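Local atomic coordinates of cystathionine beta-lyases/cystathionine gamma-synthases (Corynebacterium glutamicum, PDB entry 5X5H), a protein that probably catalyses the pyridoxal phosphate-dependent joining of O-succinyl-L-homoserine and L-cysteine to give L,L-cystathionine and succinate, a step of methionine biosynthesis. Residues Thr53-Leu63 and Ile238-Ala248; Thr202-Val212 and Thr247-Met258. All blocks are in the same frame, centred on the assembly; numbering follows the deposited sequence.

Contact 1 (Thr53-Leu63 and Ile238-Ala248); sequences TRVGNPTIVAL and IPSVFDAYLTA. With PLP (pyridoxal-5'-phosphate), chain B.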
# COMPACT_ATOMS: atom_id res chain seq x y z
N THR A 53 6.00 -15.53 -6.97
CA THR A 53 5.82 -14.22 -7.61
C THR A 53 6.97 -13.78 -8.50
O THR A 53 6.73 -13.16 -9.50
CB THR A 53 5.45 -13.26 -6.49
OG1 THR A 53 4.08 -13.49 -6.18
CG2 THR A 53 5.63 -11.75 -6.87
N ARG A 54 8.21 -14.16 -8.19
CA ARG A 54 9.31 -13.81 -9.11
C ARG A 54 9.15 -14.46 -10.47
O ARG A 54 9.52 -13.88 -11.50
CB ARG A 54 10.64 -14.27 -8.47
CG ARG A 54 11.79 -14.04 -9.47
CD ARG A 54 13.17 -14.15 -8.94
NE ARG A 54 13.43 -15.07 -7.94
CZ ARG A 54 13.54 -16.39 -8.06
NH1 ARG A 54 13.75 -17.11 -7.02
NH2 ARG A 54 13.36 -16.99 -9.21
N VAL A 55 8.50 -15.62 -10.56
CA VAL A 55 8.20 -16.26 -11.84
C VAL A 55 6.92 -15.83 -12.50
O VAL A 55 6.66 -16.11 -13.68
CB VAL A 55 8.28 -17.82 -11.63
CG1 VAL A 55 7.69 -18.55 -12.74
CG2 VAL A 55 9.76 -18.14 -11.37
N GLY A 56 5.98 -15.24 -11.76
CA GLY A 56 4.73 -14.72 -12.26
C GLY A 56 3.77 -14.35 -11.16
O GLY A 56 3.68 -15.11 -10.18
N ASN A 57 3.00 -13.26 -11.32
CA ASN A 57 1.90 -12.93 -10.37
C ASN A 57 0.79 -12.30 -11.14
O ASN A 57 1.07 -11.42 -11.99
CB ASN A 57 2.51 -12.00 -9.29
CG ASN A 57 1.50 -11.55 -8.27
OD1 ASN A 57 0.60 -10.80 -8.57
ND2 ASN A 57 1.73 -11.95 -7.03
N PRO A 58 -0.48 -12.55 -10.83
CA PRO A 58 -1.58 -12.01 -11.62
C PRO A 58 -1.66 -10.50 -11.67
O PRO A 58 -2.17 -9.91 -12.65
CB PRO A 58 -2.80 -12.64 -11.05
CG PRO A 58 -2.36 -13.54 -10.01
CD PRO A 58 -0.95 -13.47 -9.77
N THR A 59 -1.31 -9.83 -10.58
CA THR A 59 -1.39 -8.37 -10.52
C THR A 59 -0.38 -7.76 -11.49
O THR A 59 -0.70 -6.81 -12.20
CB THR A 59 -1.15 -7.84 -9.13
OG1 THR A 59 -2.04 -8.46 -8.16
CG2 THR A 59 -1.25 -6.32 -9.07
N ILE A 60 0.78 -8.37 -11.60
CA ILE A 60 1.84 -7.91 -12.55
C ILE A 60 1.41 -8.26 -13.96
O ILE A 60 1.50 -7.41 -14.89
CB ILE A 60 3.19 -8.56 -12.19
CG1 ILE A 60 3.56 -8.20 -10.76
CG2 ILE A 60 4.26 -8.17 -13.22
CD1 ILE A 60 4.84 -8.87 -10.23
N VAL A 61 0.89 -9.43 -14.20
CA VAL A 61 0.46 -9.84 -15.56
C VAL A 61 -0.66 -8.95 -16.06
O VAL A 61 -0.69 -8.58 -17.25
CB VAL A 61 0.07 -11.34 -15.57
CG1 VAL A 61 -0.61 -11.68 -16.89
CG2 VAL A 61 1.32 -12.15 -15.38
N ALA A 62 -1.54 -8.46 -15.20
CA ALA A 62 -2.57 -7.50 -15.62
C ALA A 62 -1.97 -6.25 -16.24
O ALA A 62 -2.41 -5.78 -17.32
CB ALA A 62 -3.57 -7.19 -14.50
N LEU A 63 -0.97 -5.72 -15.57
CA LEU A 63 -0.23 -4.56 -16.12
C LEU A 63 0.42 -4.83 -17.47
O LEU A 63 0.24 -4.06 -18.45
CB LEU A 63 0.78 -4.06 -15.13
CG LEU A 63 1.75 -2.99 -15.64
CD1 LEU A 63 1.06 -1.71 -16.07
CD2 LEU A 63 2.84 -2.76 -14.66
N ILE A 238 12.04 -7.90 -10.82
CA ILE A 238 10.59 -7.88 -10.98
C ILE A 238 9.96 -6.75 -10.16
O ILE A 238 10.45 -6.36 -9.06
CB ILE A 238 9.94 -9.16 -10.54
CG1 ILE A 238 10.20 -9.55 -9.05
CG2 ILE A 238 10.43 -10.30 -11.46
CD1 ILE A 238 8.92 -10.16 -8.55
N PRO A 239 8.84 -6.15 -10.65
CA PRO A 239 8.17 -5.09 -9.89
C PRO A 239 7.45 -5.68 -8.68
O PRO A 239 7.06 -6.85 -8.65
CB PRO A 239 7.14 -4.55 -10.87
CG PRO A 239 7.01 -5.56 -11.87
CD PRO A 239 8.10 -6.53 -11.82
N SER A 240 7.28 -4.87 -7.66
CA SER A 240 6.33 -5.14 -6.58
C SER A 240 4.90 -5.23 -7.09
O SER A 240 4.49 -4.52 -8.05
CB SER A 240 6.35 -3.89 -5.65
OG SER A 240 5.37 -3.93 -4.67
N VAL A 241 4.06 -6.02 -6.47
CA VAL A 241 2.65 -6.07 -6.83
C VAL A 241 1.99 -4.74 -6.53
O VAL A 241 1.06 -4.32 -7.21
CB VAL A 241 1.83 -7.23 -6.23
CG1 VAL A 241 2.37 -8.55 -6.71
CG2 VAL A 241 1.82 -7.12 -4.71
N PHE A 242 2.40 -4.05 -5.48
CA PHE A 242 1.80 -2.75 -5.16
C PHE A 242 2.16 -1.80 -6.28
O PHE A 242 1.32 -1.00 -6.72
CB PHE A 242 2.34 -2.21 -3.78
CG PHE A 242 1.91 -3.00 -2.64
CD1 PHE A 242 0.66 -2.77 -2.04
CD2 PHE A 242 2.71 -4.06 -2.17
CE1 PHE A 242 0.18 -3.57 -0.99
CE2 PHE A 242 2.21 -4.84 -1.11
CZ PHE A 242 1.01 -4.58 -0.56
N ASP A 243 3.41 -1.80 -6.73
CA ASP A 243 3.83 -0.88 -7.80
C ASP A 243 3.10 -1.24 -9.08
O ASP A 243 2.68 -0.36 -9.82
CB ASP A 243 5.32 -0.97 -7.99
CG ASP A 243 6.07 -0.17 -6.89
OD1 ASP A 243 5.45 0.42 -5.96
OD2 ASP A 243 7.30 -0.14 -7.04
N ALA A 244 2.95 -2.53 -9.43
CA ALA A 244 2.26 -2.89 -10.69
C ALA A 244 0.80 -2.46 -10.61
O ALA A 244 0.24 -2.01 -11.64
CB ALA A 244 2.29 -4.37 -10.89
N TYR A 245 0.16 -2.52 -9.45
CA TYR A 245 -1.20 -2.00 -9.31
C TYR A 245 -1.24 -0.49 -9.50
O TYR A 245 -2.10 0.02 -10.28
CB TYR A 245 -1.76 -2.32 -7.87
CG TYR A 245 -3.15 -1.73 -7.73
CD1 TYR A 245 -4.22 -2.35 -8.25
CD2 TYR A 245 -3.32 -0.52 -7.09
CE1 TYR A 245 -5.47 -1.83 -8.22
CE2 TYR A 245 -4.57 0.08 -7.05
CZ TYR A 245 -5.65 -0.59 -7.66
OH TYR A 245 -6.95 0.01 -7.70
N LEU A 246 -0.32 0.24 -8.88
CA LEU A 246 -0.27 1.71 -9.00
C LEU A 246 0.02 2.18 -10.42
O LEU A 246 -0.54 3.18 -10.91
CB LEU A 246 0.69 2.35 -8.01
CG LEU A 246 0.17 2.27 -6.58
CD1 LEU A 246 1.39 2.69 -5.77
CD2 LEU A 246 -1.04 3.15 -6.36
N THR A 247 0.95 1.50 -11.07
CA THR A 247 1.26 1.77 -12.47
C THR A 247 0.00 1.61 -13.32
O THR A 247 -0.32 2.48 -14.18
CB THR A 247 2.43 0.96 -13.01
OG1 THR A 247 3.62 1.15 -12.18
CG2 THR A 247 2.74 1.28 -14.48
N ALA A 248 -0.64 0.45 -13.23
CA ALA A 248 -1.87 0.23 -14.00
C ALA A 248 -2.95 1.19 -13.64
O ALA A 248 -3.71 1.60 -14.52
CB ALA A 248 -2.32 -1.19 -13.78
N1 PLP B . 19.03 -18.08 -2.03
C2 PLP B . 18.34 -18.95 -1.32
C2A PLP B . 19.10 -19.76 -0.32
C3 PLP B . 16.99 -18.96 -1.40
O3 PLP B . 16.21 -19.83 -0.66
C4 PLP B . 16.29 -18.12 -2.28
C4A PLP B . 14.81 -18.18 -2.35
C5 PLP B . 17.04 -17.31 -3.16
C6 PLP B . 18.41 -17.32 -2.97
C5A PLP B . 16.43 -16.44 -4.25
O4P PLP B . 15.73 -15.28 -3.69
P PLP B . 14.46 -14.67 -4.43
O1P PLP B . 13.43 -15.78 -4.55
O2P PLP B . 14.13 -13.56 -3.46
O3P PLP B . 14.93 -14.13 -5.78
O HOH W 1 -1.93 -4.24 -12.24

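Contact 2 (Thr202-Val212 and Thr247-Met258); sequences TTKYIGGHSDV and TARGLKTLAVRM. With PLP (pyridoxal-5'-phosphate), chain C.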
# COMPACT_ATOMS: atom_id res chain seq x y z
N THR A 202 8.05 3.01 -17.29
CA THR A 202 6.71 3.33 -16.82
C THR A 202 6.73 4.29 -15.69
O THR A 202 5.69 4.86 -15.30
CB THR A 202 5.95 2.06 -16.49
OG1 THR A 202 6.58 1.37 -15.39
CG2 THR A 202 5.87 1.08 -17.62
N THR A 203 7.93 4.56 -15.10
CA THR A 203 8.16 5.64 -14.15
C THR A 203 7.60 6.96 -14.58
O THR A 203 7.29 7.81 -13.74
CB THR A 203 9.69 5.74 -13.97
OG1 THR A 203 10.21 4.44 -13.69
CG2 THR A 203 10.02 6.65 -12.79
N LYS A 204 7.60 7.17 -15.88
CA LYS A 204 7.26 8.45 -16.49
C LYS A 204 5.77 8.54 -16.83
O LYS A 204 4.99 8.51 -15.90
CB LYS A 204 8.22 8.70 -17.66
CG LYS A 204 9.68 8.47 -17.50
CD LYS A 204 10.22 9.03 -16.31
CE LYS A 204 11.82 8.81 -16.15
NZ LYS A 204 12.85 8.68 -17.27
N TYR A 205 5.38 8.66 -18.08
CA TYR A 205 3.99 8.84 -18.43
C TYR A 205 3.03 7.73 -18.13
O TYR A 205 1.84 8.02 -17.81
CB TYR A 205 3.82 9.25 -19.92
CG TYR A 205 4.36 10.59 -20.33
CD1 TYR A 205 3.69 11.70 -20.02
CD2 TYR A 205 5.60 10.70 -20.95
CE1 TYR A 205 4.15 12.95 -20.43
CE2 TYR A 205 6.09 11.94 -21.30
CZ TYR A 205 5.35 13.03 -21.01
OH TYR A 205 5.82 14.31 -21.40
N ILE A 206 3.44 6.47 -18.31
CA ILE A 206 2.49 5.38 -18.12
C ILE A 206 1.94 5.37 -16.67
O ILE A 206 0.71 5.41 -16.47
CB ILE A 206 3.08 4.06 -18.57
CG1 ILE A 206 3.08 4.03 -20.08
CG2 ILE A 206 2.38 2.86 -17.96
CD1 ILE A 206 3.94 2.90 -20.65
N GLY A 207 2.79 5.38 -15.65
CA GLY A 207 2.31 5.60 -14.29
C GLY A 207 1.70 6.93 -14.06
O GLY A 207 0.66 7.04 -13.46
N GLY A 208 2.46 7.95 -14.47
CA GLY A 208 1.93 9.32 -14.55
C GLY A 208 1.86 10.17 -13.33
O GLY A 208 1.44 11.31 -13.38
N HIS A 209 2.17 9.57 -12.16
CA HIS A 209 1.92 10.21 -10.83
C HIS A 209 3.19 10.29 -9.99
O HIS A 209 3.13 10.63 -8.80
CB HIS A 209 0.74 9.60 -10.12
CG HIS A 209 -0.52 9.66 -10.92
ND1 HIS A 209 -1.62 10.47 -10.63
CD2 HIS A 209 -0.83 8.95 -12.00
CE1 HIS A 209 -2.50 10.29 -11.61
NE2 HIS A 209 -2.06 9.35 -12.43
N SER A 210 4.36 10.08 -10.66
CA SER A 210 5.65 10.26 -10.00
C SER A 210 5.81 9.53 -8.74
O SER A 210 6.39 10.06 -7.79
CB SER A 210 5.97 11.74 -9.79
OG SER A 210 5.91 12.40 -11.10
N ASP A 211 5.20 8.35 -8.64
CA ASP A 211 5.22 7.57 -7.40
C ASP A 211 5.59 6.15 -7.49
O ASP A 211 5.56 5.40 -6.48
CB ASP A 211 3.94 7.74 -6.60
CG ASP A 211 2.72 7.29 -7.33
OD1 ASP A 211 2.75 6.76 -8.47
OD2 ASP A 211 1.57 7.44 -6.75
N VAL A 212 5.94 5.68 -8.66
CA VAL A 212 6.32 4.27 -8.86
C VAL A 212 7.41 4.22 -9.96
O VAL A 212 7.16 4.66 -11.08
CB VAL A 212 5.14 3.33 -9.16
CG1 VAL A 212 4.13 3.91 -10.10
CG2 VAL A 212 5.60 2.00 -9.64
N THR A 247 0.95 1.50 -11.07
CA THR A 247 1.26 1.77 -12.47
C THR A 247 0.00 1.61 -13.32
O THR A 247 -0.32 2.48 -14.18
CB THR A 247 2.43 0.96 -13.01
OG1 THR A 247 3.62 1.15 -12.18
CG2 THR A 247 2.74 1.28 -14.48
N ALA A 248 -0.64 0.45 -13.23
CA ALA A 248 -1.87 0.23 -14.00
C ALA A 248 -2.95 1.19 -13.64
O ALA A 248 -3.71 1.60 -14.52
CB ALA A 248 -2.32 -1.19 -13.78
N ARG A 249 -3.05 1.60 -12.38
CA ARG A 249 -4.03 2.61 -11.99
C ARG A 249 -3.80 3.95 -12.73
O ARG A 249 -4.69 4.54 -13.25
CB ARG A 249 -3.99 2.80 -10.46
CG ARG A 249 -5.07 3.79 -9.93
CD ARG A 249 -4.82 4.06 -8.47
NE ARG A 249 -5.93 4.54 -7.72
CZ ARG A 249 -6.19 5.79 -7.28
NH1 ARG A 249 -5.44 6.80 -7.70
NH2 ARG A 249 -7.12 5.98 -6.41
N GLY A 250 -2.52 4.35 -12.71
CA GLY A 250 -2.18 5.53 -13.44
C GLY A 250 -2.47 5.43 -14.91
O GLY A 250 -2.90 6.42 -15.58
N LEU A 251 -2.17 4.28 -15.51
CA LEU A 251 -2.36 4.07 -16.95
C LEU A 251 -3.83 4.25 -17.41
O LEU A 251 -4.08 4.63 -18.57
CB LEU A 251 -1.80 2.69 -17.29
CG LEU A 251 -1.89 2.20 -18.69
CD1 LEU A 251 -1.25 3.23 -19.70
CD2 LEU A 251 -1.27 0.83 -18.75
N LYS A 252 -4.76 4.07 -16.47
CA LYS A 252 -6.17 4.25 -16.82
C LYS A 252 -6.52 5.65 -17.27
O LYS A 252 -7.56 5.87 -17.92
CB LYS A 252 -7.06 3.79 -15.65
CG LYS A 252 -6.92 2.32 -15.33
CD LYS A 252 -7.84 1.92 -14.17
CE LYS A 252 -7.61 0.44 -13.90
NZ LYS A 252 -8.57 -0.04 -12.78
N THR A 253 -5.70 6.66 -16.94
CA THR A 253 -5.91 8.06 -17.35
C THR A 253 -4.85 8.54 -18.38
O THR A 253 -4.81 9.74 -18.62
CB THR A 253 -5.92 9.01 -16.15
OG1 THR A 253 -4.72 8.91 -15.35
CG2 THR A 253 -7.13 8.74 -15.30
N LEU A 254 -4.10 7.64 -18.99
CA LEU A 254 -3.04 8.08 -19.92
C LEU A 254 -3.56 8.96 -21.05
O LEU A 254 -2.99 10.03 -21.30
CB LEU A 254 -2.24 6.90 -20.43
CG LEU A 254 -1.14 7.27 -21.46
CD1 LEU A 254 -0.08 8.20 -20.90
CD2 LEU A 254 -0.46 6.01 -21.96
N ALA A 255 -4.62 8.52 -21.70
CA ALA A 255 -5.11 9.34 -22.82
C ALA A 255 -5.51 10.69 -22.38
O ALA A 255 -5.19 11.73 -23.01
CB ALA A 255 -6.27 8.69 -23.52
N VAL A 256 -6.30 10.86 -21.30
CA VAL A 256 -6.78 12.17 -20.85
C VAL A 256 -5.63 13.03 -20.33
O VAL A 256 -5.62 14.23 -20.49
CB VAL A 256 -8.00 12.16 -19.90
CG1 VAL A 256 -9.21 11.58 -20.68
CG2 VAL A 256 -7.71 11.39 -18.63
N ARG A 257 -4.65 12.39 -19.66
CA ARG A 257 -3.48 13.12 -19.25
C ARG A 257 -2.71 13.60 -20.46
O ARG A 257 -2.36 14.80 -20.50
CB ARG A 257 -2.60 12.28 -18.33
CG ARG A 257 -3.21 12.07 -16.93
CD ARG A 257 -2.28 11.28 -16.00
NE ARG A 257 -2.11 9.88 -16.33
CZ ARG A 257 -1.11 9.29 -16.91
NH1 ARG A 257 -0.06 10.00 -17.33
NH2 ARG A 257 -1.09 7.99 -17.10
N MET A 258 -2.33 12.69 -21.33
CA MET A 258 -1.46 13.08 -22.46
C MET A 258 -2.12 14.14 -23.33
O MET A 258 -1.41 15.02 -23.82
CB MET A 258 -1.03 11.86 -23.20
CG MET A 258 0.03 12.17 -24.28
SD MET A 258 1.60 12.92 -23.67
CE MET A 258 2.65 11.50 -23.51
N1 PLP C . 14.59 5.88 -21.11
C2 PLP C . 14.21 7.14 -21.08
C2A PLP C . 13.90 7.78 -22.39
C3 PLP C . 13.94 7.74 -19.89
O3 PLP C . 13.52 9.05 -19.80
C4 PLP C . 14.15 7.08 -18.67
C4A PLP C . 13.88 7.77 -17.40
C5 PLP C . 14.72 5.79 -18.71
C6 PLP C . 14.90 5.24 -19.96
C5A PLP C . 15.11 4.99 -17.46
O4P PLP C . 13.93 4.52 -16.73
P PLP C . 13.98 4.35 -15.15
O1P PLP C . 14.34 5.70 -14.56
O2P PLP C . 12.57 3.87 -14.92
O3P PLP C . 15.01 3.27 -14.83
O HOH W 2 5.88 2.50 -13.02
O HOH W 3 0.90 12.40 -16.35

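Contact 1 (Thr53-Leu63 and Ile238-Ala248)
T53 begins the contact with CG2 4.0 Å from I238 CD1. The backbone carbonyl of R54 rests on I238 CG2, but the R54 side chain turns away from 238-248: extended through CD and then bent (chi3 35°), it brings NE to O3P of a cofactor phosphate at 2.8 Å and NH1 to O1P at 2.8 Å. NH1 also bonds Y107 of the second subunit, whose cofactor this is, and NH2 the G233 carbonyl. N57 is the N-cap of helix 58-70: OD1 accepts from T59 N while ND2 donates, in the amide plane, to T53 OG1, which is itself hydrogen-bonded to the S35 carbonyl. So fixed, the amide meets V241 CG1, 3.4 Å from OD1. T59 CG2 lies 3.6 Å from V241 O. The CG1-CD1 arm of I60 lies with CG1 against the A244 methyl and CD1 3.4 Å from P239 O, while the CG2 branch meets P239 CG. L63 ends the row, both methyls against T247 CG2, CD1 at 3.8 Å. The two helical segments run the same way, inclined by 30°, axes 8.5 Å apart at closest. An arginine lent to a neighbour's phosphate typifies the shared active site of fold type I trans-sulfuration enzymes.

Contact 2 (Thr202-Val212 and Thr247-Met258)
R257 points its guanidinium end-on at the backbone carbonyl of Y205, NH1 at 2.8 Å and NH2 at 3.0 Å from Y205 O, both close to the guanidinium plane. Three more bonds fix its rotation: NE donates in plane to T253 OG1, NH2 also donates to G250 O from above that carbonyl's plane, and NH1 donates to a water that bridges to G208 O. The flat group is sandwiched, with G208 CA over one face, 3.5 Å from NH1, and L254 CA over the other. M258, bent at chi2 (60°) and chi3 (97°), hangs CE 3.6 Å from the centroid of the Y205 ring, a CH-pi contact 11° off the normal; SD stands obliquely, making this a Met-aromatic pair. H261 meets the same ring edge-to-face. I206 and L251 lie side by side, CG2 4.0 Å from CD1, and T247 CG2 comes within 3.8 Å of I206 CG2. The V212 and T247 side chains cross at about a right angle, CG2 against OG1, a hydroxyl bonded to D243 O, and a water joins T247 OG1, T202 OG1 and V212 O. Within the loop, T203 OG1 donates to phosphate O2P at 2.7 Å, and K204 NZ is covalently bonded to C4A of the cofactor: the lysine-bearing active-site loop of fold type I PLP enzymes, backed by the type I turn L251-L254 that joins helices 241-251 and 254-273.

The two contacts lie 15 Å apart, centre to centre, and meet on helix 241-251, which packs on helix 58-70 in contact 1 and on the cofactor loop in contact 2. T247 and A248 belong to both, and D243 CB of contact 1 touches V212 CG2 of contact 2 at 3.4 Å. They serve different cofactors: R54 of contact 1 reaches the phosphate in the second subunit's pocket, whereas T203 and K204 of contact 2 hold the chain's own, which R54 of that subunit reaches. Both border the fourth subunit: Y245 of contact 1 is hydrogen-bonded to its D211, and D211 and R249 of contact 2 form salt bridges with R249 and D211 of that subunit.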